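Local coordinates for designed Anbu Protein (Synthetic construct, PDB 5LOY) that assembles helically as a designed ancestral beta subunit of the proteasome family and is probably, like its N-terminal nucleophile relatives, an amide-bond hydrolase, at residues D140-Q145 with R158-D163; R19-A22 with N26-T29; R84-A89 with F112-Q117. All blocks are in the same frame, centred on the assembly; numbering follows the deposited sequence.

Contacts 1 and 3 lie in the buried core, whereas contact 2 is a surface hairpin. Contacts 1 and 2 reach the same sheet at places about 29 Å apart between centres, on opposite sides of the chain's centre; contact 3 belongs to the other sheet. Chemistry follows place. The core contacts join a strand or its lead-in to a helix or its exit loop through apolar side chains alone, with no hydrogen bond across either, while contact 2 is held mainly by backbone hydrogen bonds. Contacts 1 and 3 meet between the sheets, where Ile113 CD1 packs 3.7 Å from Phe144 O; contact 2 touches neither of them.

Contact 1 of 3, residues D140-Q145 with R158-D163; sequences DTPFFQ and RVITPD
A small, buried apolar contact sets Pro142, just before strand 143-147, and Phe143, its first residue, against Ile160, the residue at which the chain leaves helix 153-159. It buries 161 Å² in all, and no hydrogen bond crosses it. The closest approach is between Pro142 CG and Ile160 CG2, at 3.9 Å, where the two side chains slide past each other in opposite directions. Ile160 turns this methyl to the proline by holding CG2 anti to its own backbone N, with CG1 beside that nitrogen (chi1 -56°). The second touch is looser: Phe143 CD2 lies 4.4 Å from Ile160 CB, which meets the ring obliquely. By CA atoms the two segments are nearest at Pro142 and Pro162, 6.8 Å apart. In the alpha-beta-beta-alpha sandwich of the proteasome family, this places the connection between helices 153-159 and 166-183 over the sheet that contains strands 2-8 and 143-147. Strand 2-8 completes the apolar patch, since Ile160 also packs on its Ile6 and Leu8 and Phe143 on Ile6, while Leu156 of the helix adds to the packing on Phe143. The same strand pairs with the first segment through backbone hydrogen bonds between Arg7 and Pro142 and between Gly5 and Phe144. Past Ile160, Thr161 OG1 takes a weak hydrogen bond from Asp163 N at 3.1 Å. On the helix side of Ile160, Arg158 NH2 forms a salt bridge with Asp178 OD2 of the second subunit.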
ATOM      1  N   ASP A 140      -8.973  -8.066 -18.039  1.00 45.37           N
ATOM      2  CA  ASP A 140      -8.608  -8.657 -16.744  1.00 46.18           C
ATOM      3  C   ASP A 140      -7.672  -7.827 -15.890  1.00 41.52           C
ATOM      4  O   ASP A 140      -7.689  -7.951 -14.686  1.00 42.12           O
ATOM      5  CB  ASP A 140      -7.989 -10.017 -16.971  1.00 52.08           C
ATOM      6  CG  ASP A 140      -8.919 -10.934 -17.708  1.00 56.34           C
ATOM      7  OD1 ASP A 140     -10.005 -11.234 -17.134  1.00 54.41           O
ATOM      8  OD2 ASP A 140      -8.569 -11.311 -18.851  1.00 60.27           O
ATOM      9  N   THR A 141      -6.839  -7.007 -16.509  1.00 40.84           N
ATOM     10  CA  THR A 141      -6.015  -6.033 -15.776  1.00 38.43           C
ATOM     11  C   THR A 141      -6.251  -4.661 -16.423  1.00 37.01           C
ATOM     12  O   THR A 141      -5.495  -4.225 -17.283  1.00 36.27           O
ATOM     13  CB  THR A 141      -4.516  -6.411 -15.797  1.00 38.36           C
ATOM     14  OG1 THR A 141      -4.324  -7.684 -15.171  1.00 37.34           O
ATOM     15  CG2 THR A 141      -3.694  -5.355 -15.081  1.00 37.29           C
ATOM     16  N   PRO A 142      -7.343  -3.997 -16.024  1.00 36.97           N
ATOM     17  CA  PRO A 142      -7.830  -2.771 -16.652  1.00 37.79           C
ATOM     18  C   PRO A 142      -7.238  -1.461 -16.126  1.00 36.61           C
ATOM     19  O   PRO A 142      -7.592  -0.401 -16.637  1.00 39.30           O
ATOM     20  CB  PRO A 142      -9.323  -2.806 -16.330  1.00 37.58           C
ATOM     21  CG  PRO A 142      -9.363  -3.430 -14.971  1.00 36.61           C
ATOM     22  CD  PRO A 142      -8.270  -4.466 -14.979  1.00 36.59           C
ATOM     23  N   PHE A 143      -6.344  -1.505 -15.153  1.00 33.06           N
ATOM     24  CA  PHE A 143      -5.689  -0.276 -14.738  1.00 32.59           C
ATOM     25  C   PHE A 143      -4.196  -0.463 -14.464  1.00 31.00           C
ATOM     26  O   PHE A 143      -3.742  -1.572 -14.205  1.00 30.45           O
ATOM     27  CB  PHE A 143      -6.405   0.318 -13.514  1.00 33.49           C
ATOM     28  CG  PHE A 143      -6.229  -0.478 -12.243  1.00 31.88           C
ATOM     29  CD1 PHE A 143      -5.147  -0.246 -11.406  1.00 32.99           C
ATOM     30  CD2 PHE A 143      -7.163  -1.452 -11.877  1.00 32.21           C
ATOM     31  CE1 PHE A 143      -4.965  -0.990 -10.229  1.00 32.15           C
ATOM     32  CE2 PHE A 143      -6.999  -2.190 -10.720  1.00 31.32           C
ATOM     33  CZ  PHE A 143      -5.893  -1.965  -9.892  1.00 31.04           C
ATOM     34  N   PHE A 144      -3.462   0.656 -14.493  1.00 29.90           N
ATOM     35  CA  PHE A 144      -2.051   0.706 -14.128  1.00 29.75           C
ATOM     36  C   PHE A 144      -1.792   1.851 -13.167  1.00 29.35           C
ATOM     37  O   PHE A 144      -2.517   2.842 -13.146  1.00 30.19           O
ATOM     38  CB  PHE A 144      -1.175   0.931 -15.350  1.00 29.77           C
ATOM     39  CG  PHE A 144      -1.137  -0.227 -16.322  1.00 30.67           C
ATOM     40  CD1 PHE A 144      -0.886  -1.527 -15.898  1.00 30.59           C
ATOM     41  CD2 PHE A 144      -1.258   0.014 -17.682  1.00 31.25           C
ATOM     42  CE1 PHE A 144      -0.825  -2.567 -16.807  1.00 31.42           C
ATOM     43  CE2 PHE A 144      -1.182  -1.012 -18.589  1.00 33.02           C
ATOM     44  CZ  PHE A 144      -0.980  -2.315 -18.148  1.00 32.85           C
ATOM     45  N   GLN A 145      -0.721   1.716 -12.394  1.00 30.14           N
ATOM     46  CA  GLN A 145      -0.322   2.736 -11.419  1.00 30.51           C
ATOM     47  C   GLN A 145       1.176   2.869 -11.449  1.00 30.49           C
ATOM     48  O   GLN A 145       1.877   1.863 -11.600  1.00 31.19           O
ATOM     49  CB  GLN A 145      -0.654   2.288  -9.991  1.00 31.51           C
ATOM     50  CG  GLN A 145      -2.068   1.792  -9.704  1.00 32.00           C
ATOM     51  CD  GLN A 145      -2.139   1.191  -8.311  1.00 31.90           C
ATOM     52  OE1 GLN A 145      -1.744   0.051  -8.097  1.00 31.54           O
ATOM     53  NE2 GLN A 145      -2.629   1.979  -7.347  1.00 32.89           N
ATOM     54  N   ARG A 158     -11.092  -3.445  -5.839  1.00 37.38           N
ATOM     55  CA  ARG A 158     -12.451  -3.759  -5.405  1.00 39.88           C
ATOM     56  C   ARG A 158     -13.489  -3.293  -6.394  1.00 39.48           C
ATOM     57  O   ARG A 158     -14.476  -3.970  -6.585  1.00 40.57           O
ATOM     58  CB  ARG A 158     -12.777  -3.127  -4.044  1.00 42.50           C
ATOM     59  CG  ARG A 158     -12.141  -3.822  -2.841  1.00 46.45           C
ATOM     60  CD  ARG A 158     -12.436  -3.065  -1.540  1.00 47.88           C
ATOM     61  NE  ARG A 158     -11.654  -3.534  -0.401  1.00 47.48           N
ATOM     62  CZ  ARG A 158     -11.964  -4.582   0.357  1.00 45.53           C
ATOM     63  NH1 ARG A 158     -13.062  -5.309   0.105  1.00 44.15           N
ATOM     64  NH2 ARG A 158     -11.170  -4.899   1.382  1.00 42.96           N
ATOM     65  N   VAL A 159     -13.262  -2.151  -7.022  1.00 37.44           N
ATOM     66  CA  VAL A 159     -14.304  -1.477  -7.798  1.00 39.05           C
ATOM     67  C   VAL A 159     -14.184  -1.619  -9.329  1.00 38.20           C
ATOM     68  O   VAL A 159     -15.185  -1.862 -10.003  1.00 44.27           O
ATOM     69  CB  VAL A 159     -14.346   0.019  -7.415  1.00 38.65           C
ATOM     70  CG1 VAL A 159     -15.333   0.775  -8.272  1.00 41.74           C
ATOM     71  CG2 VAL A 159     -14.725   0.166  -5.959  1.00 39.53           C
ATOM     72  N   ILE A 160     -12.990  -1.474  -9.885  1.00 35.49           N
ATOM     73  CA  ILE A 160     -12.857  -1.316 -11.330  1.00 35.62           C
ATOM     74  C   ILE A 160     -13.079  -2.609 -12.104  1.00 36.77           C
ATOM     75  O   ILE A 160     -12.425  -3.601 -11.851  1.00 36.68           O
ATOM     76  CB  ILE A 160     -11.483  -0.774 -11.741  1.00 34.80           C
ATOM     77  CG1 ILE A 160     -11.171   0.570 -11.037  1.00 34.55           C
ATOM     78  CG2 ILE A 160     -11.419  -0.604 -13.250  1.00 35.50           C
ATOM     79  CD1 ILE A 160     -12.137   1.706 -11.307  1.00 34.07           C
ATOM     80  N   THR A 161     -14.027  -2.576 -13.040  1.00 38.80           N
ATOM     81  CA  THR A 161     -14.197  -3.612 -14.042  1.00 40.53           C
ATOM     82  C   THR A 161     -14.397  -2.902 -15.369  1.00 42.91           C
ATOM     83  O   THR A 161     -14.650  -1.694 -15.397  1.00 43.01           O
ATOM     84  CB  THR A 161     -15.446  -4.509 -13.788  1.00 42.52           C
ATOM     85  OG1 THR A 161     -16.647  -3.815 -14.166  1.00 43.57           O
ATOM     86  CG2 THR A 161     -15.530  -4.973 -12.335  1.00 39.62           C
ATOM     87  N   PRO A 162     -14.287  -3.644 -16.481  1.00 44.95           N
ATOM     88  CA  PRO A 162     -14.552  -3.058 -17.795  1.00 45.84           C
ATOM     89  C   PRO A 162     -15.928  -2.402 -17.879  1.00 48.69           C
ATOM     90  O   PRO A 162     -16.134  -1.489 -18.668  1.00 48.35           O
ATOM     91  CB  PRO A 162     -14.515  -4.270 -18.719  1.00 47.68           C
ATOM     92  CG  PRO A 162     -13.666  -5.283 -18.017  1.00 47.21           C
ATOM     93  CD  PRO A 162     -13.810  -5.041 -16.556  1.00 44.73           C
ATOM     94  N   ASP A 163     -16.874  -2.883 -17.082  1.00 51.00           N
ATOM     95  CA  ASP A 163     -18.233  -2.361 -17.128  1.00 54.10           C
ATOM     96  C   ASP A 163     -18.443  -1.091 -16.284  1.00 47.88           C
ATOM     97  O   ASP A 163     -19.472  -0.470 -16.354  1.00 46.58           O
ATOM     98  CB  ASP A 163     -19.207  -3.455 -16.679  1.00 62.76           C
ATOM     99  CG  ASP A 163     -20.555  -3.347 -17.369  1.00 76.85           C
ATOM    100  OD1 ASP A 163     -20.599  -3.106 -18.602  1.00 87.80           O
ATOM    101  OD2 ASP A 163     -21.588  -3.505 -16.680  1.00 89.31           O
TER

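Contact 2 of 3, residues R19-A22 with N26-T29; sequences RTNA and NIST
Arg19 crosses Ile27 obliquely, its CG, carried anti to the backbone N (chi1 -172°), 3.4 Å from Ile27 CG2. Backbone-wise it faces Thr29 in a non-hydrogen-bonded pair. Thr20 and Ser28 form the hydrogen-bonded pair of this antiparallel hairpin: Thr20 N donates to Ser28 O (2.9 Å), and Ser28 N returns a bond to Thr20 O (3.0 Å). That carbonyl also receives a CA-H...O contact from Ile27 CA at 3.3 Å. Asn21, paired with Ile27, shares the side of the sheet that carries Arg19. At Ala22 the ladder ends with Ala22 N bonded to Asn26 O at 3.1 Å. Nearby, Ser28 OG lies 3.6 Å from Ala22 CB and donates to Asn26 OD1 at 3.2 Å. A valine here has no hydroxyl, and would probably leave Asn26 OD1 without this donor and its amide freer to turn. Outside the hairpin, Thr20 OG1 is hydrogen-bonded to Lys32 NZ, Arg19 NH1 to Leu185 O, and Arg19 O to Thr1 OG1, the N-terminal threonine that is the nucleophile in proteasome relatives and probably here. Strand 27-29 extends the sheet from the end of strand 11-21, which also pairs with strands 2-8 and 191-197.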
ATOM      1  N   ARG A  19       3.412  16.309  -6.330  1.00 36.47           N
ATOM      2  CA  ARG A  19       4.468  16.444  -5.359  1.00 38.27           C
ATOM      3  C   ARG A  19       5.685  15.656  -5.852  1.00 37.99           C
ATOM      4  O   ARG A  19       5.592  14.487  -6.197  1.00 36.71           O
ATOM      5  CB  ARG A  19       3.988  15.969  -4.007  1.00 39.34           C
ATOM      6  CG  ARG A  19       4.955  16.250  -2.885  1.00 41.55           C
ATOM      7  CD  ARG A  19       4.310  16.008  -1.528  1.00 42.25           C
ATOM      8  NE  ARG A  19       3.365  17.043  -1.122  1.00 42.97           N
ATOM      9  CZ  ARG A  19       2.692  17.027   0.037  1.00 41.92           C
ATOM     10  NH1 ARG A  19       2.826  16.022   0.879  1.00 41.42           N
ATOM     11  NH2 ARG A  19       1.873  18.010   0.348  1.00 40.86           N
ATOM     12  N   THR A  20       6.817  16.326  -5.928  1.00 40.56           N
ATOM     13  CA  THR A  20       7.932  15.829  -6.687  1.00 44.54           C
ATOM     14  C   THR A  20       9.252  16.066  -5.961  1.00 48.39           C
ATOM     15  O   THR A  20       9.509  17.156  -5.495  1.00 48.07           O
ATOM     16  CB  THR A  20       8.017  16.547  -8.063  1.00 45.35           C
ATOM     17  OG1 THR A  20       6.755  16.469  -8.738  1.00 46.76           O
ATOM     18  CG2 THR A  20       9.063  15.912  -8.958  1.00 44.30           C
ATOM     19  N   ASN A  21      10.098  15.043  -5.933  1.00 55.14           N
ATOM     20  CA  ASN A  21      11.500  15.217  -5.566  1.00 62.66           C
ATOM     21  C   ASN A  21      12.319  16.048  -6.583  1.00 64.43           C
ATOM     22  O   ASN A  21      12.617  15.597  -7.689  1.00 69.54           O
ATOM     23  CB  ASN A  21      12.161  13.868  -5.337  1.00 65.63           C
ATOM     24  CG  ASN A  21      12.860  13.828  -4.017  1.00 77.03           C
ATOM     25  OD1 ASN A  21      12.245  13.458  -3.001  1.00 79.81           O
ATOM     26  ND2 ASN A  21      14.113  14.310  -3.979  1.00 82.96           N
ATOM     27  N   ALA A  22      12.666  17.273  -6.213  1.00 63.22           N
ATOM     28  CA  ALA A  22      13.382  18.164  -7.106  1.00 65.13           C
ATOM     29  C   ALA A  22      14.749  18.474  -6.528  1.00 69.41           C
ATOM     30  O   ALA A  22      15.193  19.630  -6.515  1.00 75.39           O
ATOM     31  CB  ALA A  22      12.582  19.442  -7.294  1.00 66.43           C
ATOM     32  N   ASN A  26      14.270  19.582  -1.087  1.00 73.87           N
ATOM     33  CA  ASN A  26      13.398  20.348  -1.964  1.00 70.20           C
ATOM     34  C   ASN A  26      12.411  19.402  -2.605  1.00 62.48           C
ATOM     35  O   ASN A  26      12.744  18.590  -3.457  1.00 61.96           O
ATOM     36  CB  ASN A  26      14.177  21.131  -3.037  1.00 71.84           C
ATOM     37  CG  ASN A  26      13.408  22.349  -3.554  1.00 73.28           C
ATOM     38  OD1 ASN A  26      12.244  22.261  -3.965  1.00 73.63           O
ATOM     39  ND2 ASN A  26      14.062  23.498  -3.536  1.00 77.42           N
ATOM     40  N   ILE A  27      11.190  19.505  -2.137  1.00 56.38           N
ATOM     41  CA  ILE A  27      10.096  18.817  -2.727  1.00 52.56           C
ATOM     42  C   ILE A  27       9.242  19.946  -3.254  1.00 51.36           C
ATOM     43  O   ILE A  27       8.927  20.867  -2.504  1.00 54.22           O
ATOM     44  CB  ILE A  27       9.371  18.000  -1.654  1.00 51.01           C
ATOM     45  CG1 ILE A  27      10.322  16.923  -1.115  1.00 51.88           C
ATOM     46  CG2 ILE A  27       8.115  17.367  -2.211  1.00 47.88           C
ATOM     47  CD1 ILE A  27       9.790  16.158   0.086  1.00 52.23           C
ATOM     48  N   SER A  28       8.921  19.936  -4.543  1.00 48.28           N
ATOM     49  CA  SER A  28       8.045  20.984  -5.073  1.00 48.61           C
ATOM     50  C   SER A  28       7.024  20.450  -6.036  1.00 44.62           C
ATOM     51  O   SER A  28       6.873  19.225  -6.201  1.00 41.93           O
ATOM     52  CB  SER A  28       8.817  22.198  -5.651  1.00 51.89           C
ATOM     53  OG  SER A  28      10.019  21.793  -6.245  1.00 55.25           O
ATOM     54  N   THR A  29       6.262  21.386  -6.586  1.00 43.51           N
ATOM     55  CA  THR A  29       5.138  21.074  -7.438  1.00 42.16           C
ATOM     56  C   THR A  29       5.576  21.063  -8.909  1.00 40.45           C
ATOM     57  O   THR A  29       6.117  22.034  -9.421  1.00 40.68           O
ATOM     58  CB  THR A  29       4.031  22.107  -7.167  1.00 43.79           C
ATOM     59  OG1 THR A  29       3.747  22.114  -5.767  1.00 43.74           O
ATOM     60  CG2 THR A  29       2.756  21.770  -7.906  1.00 42.85           C
TER

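Contact 3 of 3, residues R84-A89 with F112-Q117; sequences RLVGEA and FILGGQ
Helix 79-94 rides over strand 110-118 with its backbone well clear of it, the nearest CA atoms, those of Val86 and Phe112, being 8.2 Å apart. This is the helix-on-sheet packing of one outer layer of the alpha-beta-beta-alpha sandwich of Ntn hydrolases. Val86 carries the contact by itself from the helix side, spreading its two methyls over Phe112 and Leu114, alternate strand residues whose side chains rise from the same side of the sheet. With CG1 anti to the backbone N (chi1 173°), that methyl sits 3.9 Å above one face of the Phe112 ring, displaced toward the rim, and is 4.0 Å from both Phe112 CG and Phe112 CD1. Ile113, between the two, points away from the helix. Leu62 of helix 52-62 also packs on Val86, while Leu90 and Ala83 of helix 79-94 add to the packing on Phe112 and Leu114 respectively. On the exposed side of the helix, Arg84 NE and Glu88 OE1 make a long salt bridge of 3.6 Å, one turn apart. The other methyl of the valine reaches along the strand, where Val86 CG2 meets Leu114 CD2 at 4.3 Å.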
ATOM      1  N   ARG A  84       6.145   2.401 -27.891  1.00 43.26           N
ATOM      2  CA  ARG A  84       7.482   2.097 -28.321  1.00 47.14           C
ATOM      3  C   ARG A  84       8.357   3.355 -28.458  1.00 47.47           C
ATOM      4  O   ARG A  84       9.547   3.319 -28.147  1.00 46.66           O
ATOM      5  CB  ARG A  84       7.430   1.353 -29.645  1.00 50.65           C
ATOM      6  CG  ARG A  84       8.683   0.584 -29.954  1.00 55.88           C
ATOM      7  CD  ARG A  84       8.361  -0.584 -30.863  1.00 61.40           C
ATOM      8  NE  ARG A  84       9.483  -0.893 -31.742  1.00 68.35           N
ATOM      9  CZ  ARG A  84       9.367  -1.453 -32.951  1.00 73.82           C
ATOM     10  NH1 ARG A  84       8.153  -1.772 -33.424  1.00 77.35           N
ATOM     11  NH2 ARG A  84      10.454  -1.699 -33.693  1.00 72.11           N
ATOM     12  N   LEU A  85       7.777   4.461 -28.903  1.00 46.70           N
ATOM     13  CA  LEU A  85       8.523   5.719 -28.945  1.00 46.64           C
ATOM     14  C   LEU A  85       8.917   6.206 -27.554  1.00 44.01           C
ATOM     15  O   LEU A  85      10.021   6.715 -27.374  1.00 45.15           O
ATOM     16  CB  LEU A  85       7.730   6.828 -29.639  1.00 47.62           C
ATOM     17  CG  LEU A  85       7.551   6.698 -31.157  1.00 49.85           C
ATOM     18  CD1 LEU A  85       6.588   7.771 -31.635  1.00 50.31           C
ATOM     19  CD2 LEU A  85       8.876   6.777 -31.886  1.00 50.87           C
ATOM     20  N   VAL A  86       8.018   6.083 -26.588  1.00 39.91           N
ATOM     21  CA  VAL A  86       8.313   6.548 -25.251  1.00 38.45           C
ATOM     22  C   VAL A  86       9.439   5.726 -24.671  1.00 39.25           C
ATOM     23  O   VAL A  86      10.393   6.258 -24.091  1.00 39.30           O
ATOM     24  CB  VAL A  86       7.085   6.473 -24.337  1.00 37.73           C
ATOM     25  CG1 VAL A  86       7.461   6.793 -22.894  1.00 36.60           C
ATOM     26  CG2 VAL A  86       5.996   7.433 -24.822  1.00 38.21           C
ATOM     27  N   GLY A  87       9.339   4.420 -24.845  1.00 41.04           N
ATOM     28  CA  GLY A  87      10.364   3.495 -24.385  1.00 41.42           C
ATOM     29  C   GLY A  87      11.716   3.712 -25.015  1.00 42.88           C
ATOM     30  O   GLY A  87      12.726   3.615 -24.337  1.00 43.62           O
ATOM     31  N   GLU A  88      11.748   3.997 -26.310  1.00 46.10           N
ATOM     32  CA  GLU A  88      13.017   4.250 -26.979  1.00 49.97           C
ATOM     33  C   GLU A  88      13.646   5.569 -26.524  1.00 47.09           C
ATOM     34  O   GLU A  88      14.855   5.679 -26.418  1.00 46.81           O
ATOM     35  CB  GLU A  88      12.850   4.232 -28.489  1.00 56.55           C
ATOM     36  CG  GLU A  88      12.935   2.830 -29.092  1.00 65.14           C
ATOM     37  CD  GLU A  88      12.388   2.766 -30.534  1.00 73.25           C
ATOM     38  OE1 GLU A  88      11.955   1.664 -30.976  1.00 78.37           O
ATOM     39  OE2 GLU A  88      12.383   3.826 -31.229  1.00 75.02           O
ATOM     40  N   ALA A  89      12.812   6.567 -26.263  1.00 44.02           N
ATOM     41  CA  ALA A  89      13.280   7.855 -25.769  1.00 42.89           C
ATOM     42  C   ALA A  89      13.895   7.700 -24.375  1.00 41.61           C
ATOM     43  O   ALA A  89      14.945   8.257 -24.085  1.00 40.07           O
ATOM     44  CB  ALA A  89      12.124   8.849 -25.744  1.00 41.38           C
ATOM     45  N   PHE A 112       6.439   5.440 -16.954  1.00 34.59           N
ATOM     46  CA  PHE A 112       5.350   6.174 -17.580  1.00 32.23           C
ATOM     47  C   PHE A 112       4.092   5.343 -17.772  1.00 33.17           C
ATOM     48  O   PHE A 112       4.139   4.109 -17.864  1.00 32.96           O
ATOM     49  CB  PHE A 112       5.786   6.678 -18.952  1.00 33.87           C
ATOM     50  CG  PHE A 112       7.055   7.503 -18.938  1.00 35.27           C
ATOM     51  CD1 PHE A 112       8.294   6.896 -18.984  1.00 35.54           C
ATOM     52  CD2 PHE A 112       6.993   8.882 -18.871  1.00 35.05           C
ATOM     53  CE1 PHE A 112       9.446   7.640 -18.951  1.00 36.67           C
ATOM     54  CE2 PHE A 112       8.133   9.629 -18.854  1.00 36.12           C
ATOM     55  CZ  PHE A 112       9.366   9.012 -18.895  1.00 38.03           C
ATOM     56  N   ILE A 113       2.971   6.046 -17.902  1.00 32.76           N
ATOM     57  CA  ILE A 113       1.729   5.462 -18.361  1.00 32.24           C
ATOM     58  C   ILE A 113       1.278   6.228 -19.580  1.00 33.12           C
ATOM     59  O   ILE A 113       1.318   7.465 -19.588  1.00 34.89           O
ATOM     60  CB  ILE A 113       0.640   5.571 -17.293  1.00 32.95           C
ATOM     61  CG1 ILE A 113       0.917   4.553 -16.196  1.00 34.34           C
ATOM     62  CG2 ILE A 113      -0.742   5.319 -17.889  1.00 32.61           C
ATOM     63  CD1 ILE A 113       0.064   4.759 -14.952  1.00 36.12           C
ATOM     64  N   LEU A 114       0.883   5.509 -20.622  1.00 32.85           N
ATOM     65  CA  LEU A 114       0.555   6.128 -21.887  1.00 34.26           C
ATOM     66  C   LEU A 114      -0.747   5.554 -22.334  1.00 34.79           C
ATOM     67  O   LEU A 114      -0.893   4.339 -22.428  1.00 37.92           O
ATOM     68  CB  LEU A 114       1.625   5.810 -22.938  1.00 36.39           C
ATOM     69  CG  LEU A 114       1.305   6.372 -24.331  1.00 38.84           C
ATOM     70  CD1 LEU A 114       1.592   7.855 -24.367  1.00 40.11           C
ATOM     71  CD2 LEU A 114       2.105   5.701 -25.411  1.00 40.33           C
ATOM     72  N   GLY A 115      -1.696   6.410 -22.658  1.00 34.54           N
ATOM     73  CA  GLY A 115      -2.969   5.928 -23.208  1.00 34.93           C
ATOM     74  C   GLY A 115      -3.683   6.926 -24.068  1.00 35.27           C
ATOM     75  O   GLY A 115      -3.294   8.083 -24.147  1.00 37.41           O
ATOM     76  N   GLY A 116      -4.730   6.479 -24.735  1.00 36.41           N
ATOM     77  CA  GLY A 116      -5.491   7.351 -25.608  1.00 37.74           C
ATOM     78  C   GLY A 116      -6.216   6.590 -26.697  1.00 39.67           C
ATOM     79  O   GLY A 116      -6.409   5.386 -26.587  1.00 38.99           O
ATOM     80  N   GLN A 117      -6.604   7.306 -27.754  1.00 41.99           N
ATOM     81  CA  GLN A 117      -7.303   6.705 -28.870  1.00 45.05           C
ATOM     82  C   GLN A 117      -6.901   7.389 -30.166  1.00 47.81           C
ATOM     83  O   GLN A 117      -6.806   8.601 -30.235  1.00 48.53           O
ATOM     84  CB  GLN A 117      -8.812   6.772 -28.669  1.00 44.84           C
ATOM     85  CG  GLN A 117      -9.578   6.162 -29.827  1.00 47.90           C
ATOM     86  CD  GLN A 117     -11.049   5.949 -29.535  1.00 48.88           C
ATOM     87  OE1 GLN A 117     -11.664   6.671 -28.755  1.00 49.65           O
ATOM     88  NE2 GLN A 117     -11.625   4.969 -30.185  1.00 50.39           N
TER